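Local coordinates for putative PhosphatidylEthanolamine-Binding Protein (PEBP) (Chlamydia trachomatis, PDB 3N08) that is of unknown function but, as a homolog of phosphatidylethanolamine-binding proteins and Raf kinase inhibitor protein, may bind phosphorylated head groups or other small anionic ligands, at residues R109-A114 / E145-Y150. Sequence-based numbering, arbitrary orientation.
Sequences RYYFYA and ELMGTY
F112 and L146 trade two backbone hydrogen bonds, F112 N to L146 O at 2.7 Å and nearly straight (171° at the hydrogen), with L146 N returning to F112 O. Y110 and G148, the next hydrogen-bonded pair along the ladder, repeat the exchange: Y110 N reaches G148 O at 2.8 Å, and G148 N reaches Y110 O. On the face carrying Y111 and Y113, one water joins two side chains, donating to E145 OE1 at 2.6 Å and lying 2.9 Å from Y113 OH. The E145 carboxylate lies alongside both tyrosines, its plane nearly perpendicular to each ring; OE1 sits at the edge of the Y113 ring, OE2 at that of Y111, and OE2 is hydrogen-bonded to Y13 OH. Strands 108-117 and 140-150 are antiparallel neighbours in the central mixed sheet of the PEBP fold, and a second, three-stranded sheet packs on the F112 and L146 side through L6 and L32. M147 faces Y111 across a non-hydrogen-bonded pair. It lays its CG methylene over the ring centre of Y111, a CH-pi contact at 3.6 Å from CG to the centroid; chi1 of -175°, turning CG away from the backbone N, puts it there. The chain then bends, carrying SD farther above the same face and against R109 CB and CG. R109 runs on past the sulfur to a salt bridge with D52. On the other face F112 CB meets L146 CB at 4.1 Å, while Y110 brings CE2 within 3.8 Å of Y150 CB and packs edge-to-face with H65.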
loop_
_atom_site.group_PDB
_atom_site.type_symbol
_atom_site.label_atom_id
_atom_site.label_comp_id
_atom_site.label_asym_id
_atom_site.label_seq_id
_atom_site.Cartn_x
_atom_site.Cartn_y
_atom_site.Cartn_z
ATOM N N ARG B 109 8.199 13.728 -10.998
ATOM C CA ARG B 109 7.577 12.606 -10.316
ATOM C C ARG B 109 7.030 11.606 -11.315
ATOM O O ARG B 109 6.386 11.983 -12.300
ATOM C CB ARG B 109 6.427 13.146 -9.453
ATOM C CG ARG B 109 6.858 14.074 -8.362
ATOM C CD ARG B 109 5.661 14.827 -7.777
ATOM N NE ARG B 109 5.054 15.701 -8.775
ATOM C CZ ARG B 109 3.921 16.357 -8.615
ATOM N NH1 ARG B 109 3.257 16.233 -7.464
ATOM N NH2 ARG B 109 3.462 17.132 -9.592
ATOM N N TYR B 110 7.323 10.335 -11.067
ATOM C CA TYR B 110 6.859 9.229 -11.891
ATOM C C TYR B 110 5.942 8.376 -11.022
ATOM O O TYR B 110 6.368 7.795 -10.008
ATOM C CB TYR B 110 8.064 8.423 -12.440
ATOM C CG TYR B 110 8.928 9.287 -13.301
ATOM C CD1 TYR B 110 8.672 9.445 -14.650
ATOM C CD2 TYR B 110 9.934 10.048 -12.734
ATOM C CE1 TYR B 110 9.432 10.311 -15.433
ATOM C CE2 TYR B 110 10.679 10.931 -13.495
ATOM C CZ TYR B 110 10.430 11.042 -14.841
ATOM O OH TYR B 110 11.182 11.951 -15.562
ATOM N N TYR B 111 4.681 8.319 -11.431
ATOM C CA TYR B 111 3.646 7.596 -10.698
ATOM C C TYR B 111 3.411 6.254 -11.358
ATOM O O TYR B 111 3.269 6.153 -12.595
ATOM C CB TYR B 111 2.360 8.398 -10.672
ATOM C CG TYR B 111 2.416 9.567 -9.718
ATOM C CD1 TYR B 111 2.001 9.436 -8.401
ATOM C CD2 TYR B 111 2.893 10.810 -10.129
ATOM C CE1 TYR B 111 2.046 10.494 -7.528
ATOM C CE2 TYR B 111 2.943 11.863 -9.260
ATOM C CZ TYR B 111 2.522 11.701 -7.956
ATOM O OH TYR B 111 2.598 12.795 -7.101
ATOM N N PHE B 112 3.398 5.217 -10.527
ATOM C CA PHE B 112 3.187 3.843 -10.929
ATOM C C PHE B 112 1.865 3.395 -10.320
ATOM O O PHE B 112 1.698 3.397 -9.104
ATOM C CB PHE B 112 4.282 2.956 -10.357
ATOM C CG PHE B 112 5.667 3.256 -10.846
ATOM C CD1 PHE B 112 6.340 4.420 -10.465
ATOM C CD2 PHE B 112 6.309 2.374 -11.667
ATOM C CE1 PHE B 112 7.626 4.663 -10.926
ATOM C CE2 PHE B 112 7.589 2.622 -12.118
ATOM C CZ PHE B 112 8.242 3.772 -11.740
ATOM N N TYR B 113 0.896 3.087 -11.161
ATOM C CA TYR B 113 -0.439 2.735 -10.707
ATOM C C TYR B 113 -0.688 1.275 -11.025
ATOM O O TYR B 113 -0.521 0.860 -12.164
ATOM C CB TYR B 113 -1.487 3.583 -11.433
ATOM C CG TYR B 113 -1.373 5.058 -11.154
ATOM C CD1 TYR B 113 -1.652 5.559 -9.900
ATOM C CD2 TYR B 113 -0.970 5.946 -12.127
ATOM C CE1 TYR B 113 -1.557 6.933 -9.629
ATOM C CE2 TYR B 113 -0.891 7.308 -11.870
ATOM C CZ TYR B 113 -1.172 7.776 -10.621
ATOM O OH TYR B 113 -1.068 9.146 -10.383
ATOM N N ALA B 114 -1.135 0.523 -10.028
ATOM C CA ALA B 114 -1.551 -0.843 -10.242
ATOM C C ALA B 114 -3.060 -0.953 -10.060
ATOM O O ALA B 114 -3.658 -0.307 -9.180
ATOM C CB ALA B 114 -0.849 -1.778 -9.273
ATOM N N GLU B 145 -0.593 2.487 -5.542
ATOM C CA GLU B 145 0.194 3.558 -6.144
ATOM C C GLU B 145 1.580 3.591 -5.531
ATOM O O GLU B 145 1.724 3.450 -4.317
ATOM C CB GLU B 145 -0.487 4.905 -5.895
ATOM C CG GLU B 145 0.308 6.152 -6.310
ATOM C CD GLU B 145 -0.405 7.467 -5.925
ATOM O OE1 GLU B 145 -1.608 7.628 -6.236
ATOM O OE2 GLU B 145 0.239 8.325 -5.311
ATOM N N LEU B 146 2.578 3.798 -6.378
ATOM C CA LEU B 146 3.949 4.061 -5.975
ATOM C C LEU B 146 4.408 5.286 -6.755
ATOM O O LEU B 146 3.958 5.510 -7.856
ATOM C CB LEU B 146 4.815 2.837 -6.291
ATOM C CG LEU B 146 6.315 3.002 -6.068
ATOM C CD1 LEU B 146 6.677 3.177 -4.577
ATOM C CD2 LEU B 146 7.024 1.765 -6.622
ATOM N N MET B 147 5.281 6.083 -6.174
ATOM C CA MET B 147 5.851 7.222 -6.887
ATOM C C MET B 147 7.323 7.284 -6.567
ATOM O O MET B 147 7.728 7.027 -5.453
ATOM C CB MET B 147 5.147 8.527 -6.476
ATOM C CG MET B 147 5.625 9.762 -7.283
ATOM S SD MET B 147 7.045 10.675 -6.538
ATOM C CE MET B 147 6.116 11.647 -5.302
ATOM N N GLY B 148 8.138 7.596 -7.572
ATOM C CA GLY B 148 9.541 7.935 -7.357
ATOM C C GLY B 148 9.910 9.132 -8.199
ATOM O O GLY B 148 9.220 9.419 -9.178
ATOM N N THR B 149 11.005 9.799 -7.860
ATOM C CA THR B 149 11.399 10.989 -8.594
ATOM C C THR B 149 12.651 10.729 -9.444
ATOM O O THR B 149 13.412 9.792 -9.201
ATOM C CB THR B 149 11.674 12.163 -7.641
ATOM O OG1 THR B 149 12.755 11.822 -6.764
ATOM C CG2 THR B 149 10.441 12.491 -6.822
ATOM N N TYR B 150 12.869 11.561 -10.447
ATOM C CA TYR B 150 14.171 11.555 -11.116
ATOM C C TYR B 150 14.547 12.947 -11.511
ATOM O O TYR B 150 13.693 13.745 -11.930
ATOM C CB TYR B 150 14.231 10.597 -12.330
ATOM C CG TYR B 150 15.685 10.304 -12.635
ATOM C CD1 TYR B 150 16.392 9.365 -11.887
ATOM C CD2 TYR B 150 16.379 11.032 -13.600
ATOM C CE1 TYR B 150 17.729 9.152 -12.086
ATOM C CE2 TYR B 150 17.745 10.824 -13.795
ATOM C CZ TYR B 150 18.408 9.877 -13.018
ATOM O OH TYR B 150 19.763 9.634 -13.176
HETATM O O HOH W 1 -1.520 9.839 -7.653
#